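Alginate biosynthesis protein AlgX (PDB 4KNC) takes part in the O-acetylation of the exopolysaccharide alginate and protects the polymer from degradation as it crosses the periplasm. Local coordinates at residues Ala119-Gln123 with Ala124-Thr128; Thr166-Val170 with Pro171-Glu175. All blocks are in the same frame, centred on the assembly; numbering follows the deposited sequence.

Contact 1 of 2, residues Ala119-Gln123 with Ala124-Thr128; sequences ARFRQ and AGIWT
The Phe121 ring meets Ile126 at its edge, where methyl CD1 lies near the ring plane, 4.2 Å from Phe121 CD1. Tyr85 and Trp64 make edge-to-face contacts with the same ring. The Arg122 guanidinium has water 1 at its edge, in plane, accepting from Arg122 NE at 2.6 Å; the same water accepts from Thr128 N. Obliquely to the group lies Thr128 O, to which Arg122 NH2 makes a weak hydrogen bond. The bend of the arginine chain at chi2 (-135°) carries its end back to Thr128, although its CB points away from 124-128. Helix 107-123 ends here in a Schellman motif. Ile126 N bonds back to Phe121 O at 3.2 Å and Gly125 N to Arg122 O at 2.9 Å, and Gly125 has the positive phi (85°) with which the chain leaves the helix. Ala124 N still makes a helical bond to Arg120 O. Across the turn, the CA-H of Arg122 points at Ile126 O, with 3.4 Å between CA and O. Thr128 OG1 donates to that carbonyl oxygen and also presses on Phe121 CB at 3.2 Å; the two side chains cross at about a right angle. From helix 61-76, Arg68 and Arg71 make hydrogen bonds to the carbonyl oxygens of Gln123 and Gly125.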
loop_
_atom_site.group_PDB
_atom_site.type_symbol
_atom_site.label_atom_id
_atom_site.label_comp_id
_atom_site.label_asym_id
_atom_site.label_seq_id
_atom_site.Cartn_x
_atom_site.Cartn_y
_atom_site.Cartn_z
ATOM N N ALA A 119 -12.623 13.103 4.800
ATOM C CA ALA A 119 -12.570 14.547 4.549
ATOM C C ALA A 119 -11.134 15.055 4.569
ATOM O O ALA A 119 -10.763 15.899 3.752
ATOM C CB ALA A 119 -13.410 15.303 5.558
ATOM N N ARG A 120 -10.320 14.538 5.490
ATOM C CA ARG A 120 -8.917 14.966 5.528
ATOM C C ARG A 120 -8.130 14.518 4.289
ATOM O O ARG A 120 -7.301 15.274 3.758
ATOM C CB ARG A 120 -8.237 14.515 6.827
ATOM C CG ARG A 120 -8.820 15.205 8.041
ATOM C CD ARG A 120 -8.036 14.937 9.319
ATOM N NE ARG A 120 -8.602 15.704 10.428
ATOM C CZ ARG A 120 -8.102 15.747 11.660
ATOM N NH1 ARG A 120 -7.010 15.059 11.968
ATOM N NH2 ARG A 120 -8.702 16.479 12.592
ATOM N N PHE A 121 -8.390 13.296 3.823
ATOM C CA PHE A 121 -7.849 12.878 2.533
ATOM C C PHE A 121 -8.203 13.901 1.454
ATOM O O PHE A 121 -7.324 14.341 0.697
ATOM C CB PHE A 121 -8.357 11.485 2.113
ATOM C CG PHE A 121 -7.611 10.334 2.748
ATOM C CD1 PHE A 121 -6.253 10.165 2.535
ATOM C CD2 PHE A 121 -8.279 9.410 3.543
ATOM C CE1 PHE A 121 -5.565 9.107 3.123
ATOM C CE2 PHE A 121 -7.610 8.347 4.122
ATOM C CZ PHE A 121 -6.248 8.191 3.918
ATOM N N ARG A 122 -9.480 14.283 1.373
ATOM C CA ARG A 122 -9.886 15.287 0.361
ATOM C C ARG A 122 -9.154 16.611 0.518
ATOM O O ARG A 122 -8.748 17.239 -0.468
ATOM C CB ARG A 122 -11.379 15.563 0.425
ATOM C CG ARG A 122 -12.192 14.363 0.138
ATOM C CD ARG A 122 -13.323 14.664 -0.805
ATOM N NE ARG A 122 -14.118 13.452 -0.926
ATOM C CZ ARG A 122 -15.054 13.110 -0.056
ATOM N NH1 ARG A 122 -15.323 13.914 0.964
ATOM N NH2 ARG A 122 -15.729 11.982 -0.214
ATOM N N GLN A 123 -8.979 17.028 1.766
ATOM C CA GLN A 123 -8.312 18.289 2.052
ATOM C C GLN A 123 -6.849 18.223 1.610
ATOM O O GLN A 123 -6.245 19.235 1.293
ATOM C CB GLN A 123 -8.423 18.604 3.545
ATOM C CG GLN A 123 -8.020 20.013 3.910
ATOM C CD GLN A 123 -8.115 20.282 5.404
ATOM O OE1 GLN A 123 -8.272 19.359 6.213
ATOM N NE2 GLN A 123 -8.025 21.555 5.776
ATOM N N ALA A 124 -6.276 17.022 1.586
ATOM C CA ALA A 124 -4.914 16.871 1.078
ATOM C C ALA A 124 -4.840 16.873 -0.470
ATOM O O ALA A 124 -3.754 16.724 -1.051
ATOM C CB ALA A 124 -4.258 15.603 1.661
ATOM N N GLY A 125 -5.980 17.057 -1.136
ATOM C CA GLY A 125 -6.021 17.088 -2.596
ATOM C C GLY A 125 -6.130 15.693 -3.203
ATOM O O GLY A 125 -5.745 15.451 -4.350
ATOM N N ILE A 126 -6.670 14.769 -2.424
ATOM C CA ILE A 126 -6.777 13.379 -2.845
ATOM C C ILE A 126 -8.233 13.006 -3.108
ATOM O O ILE A 126 -9.103 13.243 -2.276
ATOM C CB ILE A 126 -6.179 12.441 -1.769
ATOM C CG1 ILE A 126 -4.678 12.723 -1.607
ATOM C CG2 ILE A 126 -6.474 10.960 -2.117
ATOM C CD1 ILE A 126 -3.983 11.874 -0.532
ATOM N N TRP A 127 -8.496 12.428 -4.273
ATOM C CA TRP A 127 -9.829 11.964 -4.607
ATOM C C TRP A 127 -10.121 10.734 -3.774
ATOM O O TRP A 127 -9.364 9.764 -3.824
ATOM C CB TRP A 127 -9.912 11.623 -6.097
ATOM C CG TRP A 127 -9.797 12.842 -6.984
ATOM C CD1 TRP A 127 -8.657 13.335 -7.558
ATOM C CD2 TRP A 127 -10.858 13.727 -7.377
ATOM N NE1 TRP A 127 -8.944 14.461 -8.289
ATOM C CE2 TRP A 127 -10.283 14.731 -8.189
ATOM C CE3 TRP A 127 -12.229 13.772 -7.117
ATOM C CZ2 TRP A 127 -11.036 15.764 -8.754
ATOM C CZ3 TRP A 127 -12.982 14.808 -7.680
ATOM C CH2 TRP A 127 -12.378 15.785 -8.489
ATOM N N THR A 128 -11.215 10.762 -3.016
ATOM C CA THR A 128 -11.448 9.702 -2.045
ATOM C C THR A 128 -12.878 9.183 -2.013
ATOM O O THR A 128 -13.753 9.827 -1.448
ATOM C CB THR A 128 -11.091 10.181 -0.648
ATOM O OG1 THR A 128 -9.856 10.903 -0.710
ATOM C CG2 THR A 128 -10.967 8.983 0.288
HETATM O O HOH W 1 -13.331 12.694 -3.272
#

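Contact 2 of 2, residues Thr166-Val170 with Pro171-Glu175; sequences TLKQV and PGFEE
Phe173 folds back over the last turn of helix 153-169 and lays one ring face on its backbone. The contact with that face is CH-pi: Lys168 CA stands 3.9 Å from the centroid of the Phe173 ring, 16° off the normal, displaced from the ring centre toward the rim. Leu167 O, which already accepts from Val170 N, lies 3.1 Å from Phe173 CD1. Apolar contacts flank these, with Leu167 CB 3.8 Å from Phe173 CE1 and Lys168 CG 3.8 Å from Phe173 CE2, so that two successive residues of the helix meet different parts of the ring. Phe173 reaches them because its CG is anti to the backbone N (chi1 -175°), on a CB already directed at the helix. At the bend, Val170 CG1 touches CD of the adjacent Pro171 at 3.6 Å. Among the hydrogen bonds, Phe173 N donates to Val170 O at 2.9 Å with an N-H...O angle of 157°, closing a type II beta turn whose third residue, Gly172, has positive phi. Water 2 donates to Lys168 O at 2.6 Å and, weakly, to Glu174 OE1. Around the contact, Ile293 of the parallel sheet touches Leu167, Val170 and Phe173, while Lys178 makes a cation-pi contact with the ring and bonds to Phe173 O. Because the ring packs on backbone and the first side-chain atoms of Leu167 and Lys168, its placement depends on the turn fixed by the Phe173 N to Val170 O bond.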
loop_
_atom_site.group_PDB
_atom_site.type_symbol
_atom_site.label_atom_id
_atom_site.label_comp_id
_atom_site.label_asym_id
_atom_site.label_seq_id
_atom_site.Cartn_x
_atom_site.Cartn_y
_atom_site.Cartn_z
ATOM N N THR A 166 -16.276 7.829 -8.419
ATOM C CA THR A 166 -15.215 8.842 -8.219
ATOM C C THR A 166 -14.286 9.022 -9.441
ATOM O O THR A 166 -13.956 10.149 -9.816
ATOM C CB THR A 166 -14.376 8.572 -6.946
ATOM O OG1 THR A 166 -15.182 8.796 -5.793
ATOM C CG2 THR A 166 -13.170 9.493 -6.867
ATOM N N LEU A 167 -13.878 7.918 -10.066
ATOM C CA LEU A 167 -12.985 7.974 -11.227
ATOM C C LEU A 167 -13.566 8.856 -12.323
ATOM O O LEU A 167 -12.848 9.638 -12.954
ATOM C CB LEU A 167 -12.725 6.583 -11.798
ATOM C CG LEU A 167 -11.992 5.597 -10.902
ATOM C CD1 LEU A 167 -11.797 4.282 -11.646
ATOM C CD2 LEU A 167 -10.648 6.192 -10.467
ATOM N N LYS A 168 -14.869 8.724 -12.543
ATOM C CA LYS A 168 -15.524 9.540 -13.557
ATOM C C LYS A 168 -15.430 11.050 -13.302
ATOM O O LYS A 168 -15.546 11.831 -14.238
ATOM C CB LYS A 168 -16.981 9.102 -13.750
ATOM C CG LYS A 168 -17.100 7.726 -14.422
ATOM C CD LYS A 168 -18.539 7.228 -14.414
ATOM C CE LYS A 168 -18.671 5.863 -15.070
ATOM N NZ LYS A 168 -20.024 5.269 -14.805
ATOM N N GLN A 169 -15.204 11.459 -12.054
ATOM C CA GLN A 169 -15.077 12.888 -11.718
ATOM C C GLN A 169 -13.661 13.424 -11.932
ATOM O O GLN A 169 -13.434 14.641 -11.929
ATOM C CB GLN A 169 -15.451 13.147 -10.248
ATOM C CG GLN A 169 -16.894 12.819 -9.855
ATOM C CD GLN A 169 -17.071 12.704 -8.344
ATOM O OE1 GLN A 169 -16.133 12.936 -7.572
ATOM N NE2 GLN A 169 -18.270 12.326 -7.916
ATOM N N VAL A 170 -12.703 12.522 -12.083
ATOM C CA VAL A 170 -11.297 12.916 -12.108
ATOM C C VAL A 170 -10.937 13.656 -13.396
ATOM O O VAL A 170 -11.224 13.174 -14.488
ATOM C CB VAL A 170 -10.367 11.696 -11.888
ATOM C CG1 VAL A 170 -8.915 12.108 -11.893
ATOM C CG2 VAL A 170 -10.697 11.022 -10.577
ATOM N N PRO A 171 -10.314 14.844 -13.270
ATOM C CA PRO A 171 -9.951 15.637 -14.455
ATOM C C PRO A 171 -9.141 14.814 -15.462
ATOM O O PRO A 171 -8.174 14.158 -15.084
ATOM C CB PRO A 171 -9.103 16.773 -13.868
ATOM C CG PRO A 171 -9.589 16.922 -12.461
ATOM C CD PRO A 171 -9.930 15.519 -12.015
ATOM N N GLY A 172 -9.557 14.827 -16.725
ATOM C CA GLY A 172 -8.921 13.999 -17.734
ATOM C C GLY A 172 -9.566 12.647 -18.019
ATOM O O GLY A 172 -9.252 12.026 -19.038
ATOM N N PHE A 173 -10.462 12.187 -17.140
ATOM C CA PHE A 173 -11.090 10.864 -17.293
ATOM C C PHE A 173 -11.768 10.680 -18.648
ATOM O O PHE A 173 -11.832 9.566 -19.171
ATOM C CB PHE A 173 -12.097 10.564 -16.163
ATOM C CG PHE A 173 -12.682 9.162 -16.224
ATOM C CD1 PHE A 173 -12.057 8.104 -15.567
ATOM C CD2 PHE A 173 -13.854 8.906 -16.933
ATOM C CE1 PHE A 173 -12.584 6.822 -15.624
ATOM C CE2 PHE A 173 -14.384 7.624 -17.006
ATOM C CZ PHE A 173 -13.749 6.575 -16.341
ATOM N N GLU A 174 -12.258 11.768 -19.234
ATOM C CA GLU A 174 -13.017 11.653 -20.478
ATOM C C GLU A 174 -12.141 11.275 -21.670
ATOM O O GLU A 174 -12.607 10.646 -22.618
ATOM C CB GLU A 174 -13.804 12.933 -20.748
ATOM C CG GLU A 174 -15.016 12.728 -21.645
ATOM C CD GLU A 174 -16.138 11.955 -20.965
ATOM O OE1 GLU A 174 -16.001 11.603 -19.771
ATOM O OE2 GLU A 174 -17.167 11.706 -21.632
ATOM N N GLU A 175 -10.860 11.626 -21.604
ATOM C CA GLU A 175 -9.931 11.339 -22.697
ATOM C C GLU A 175 -9.371 9.923 -22.615
ATOM O O GLU A 175 -8.822 9.394 -23.584
ATOM C CB GLU A 175 -8.780 12.357 -22.703
ATOM C CG GLU A 175 -9.124 13.680 -23.371
ATOM C CD GLU A 175 -10.332 14.371 -22.749
ATOM O OE1 GLU A 175 -10.439 14.392 -21.503
ATOM O OE2 GLU A 175 -11.177 14.888 -23.514
HETATM O O HOH W 2 -16.744 11.883 -16.498
#

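From the N terminus, helix 107-123 comes first, and contact 1 closes the turn at its C-terminal end. The chain then runs through helix 153-169, at whose end contact 2 closes a second turn before strand 180-191. The two stand in series, neither nesting nor crossing, with centres about 16 Å apart. Trp127 joins them: its CZ2 lies 3.5 Å from Pro171 CD, and its CB packs on Thr166 CG2. Both contacts border strand 80-85, an outer strand of the parallel sheet of the SGNH hydrolase-like domain; contact 1 also meets helix 61-76, and contact 2 strand 293-298. Both lie away from the probable catalytic residues Asp148, His150 and Ser243.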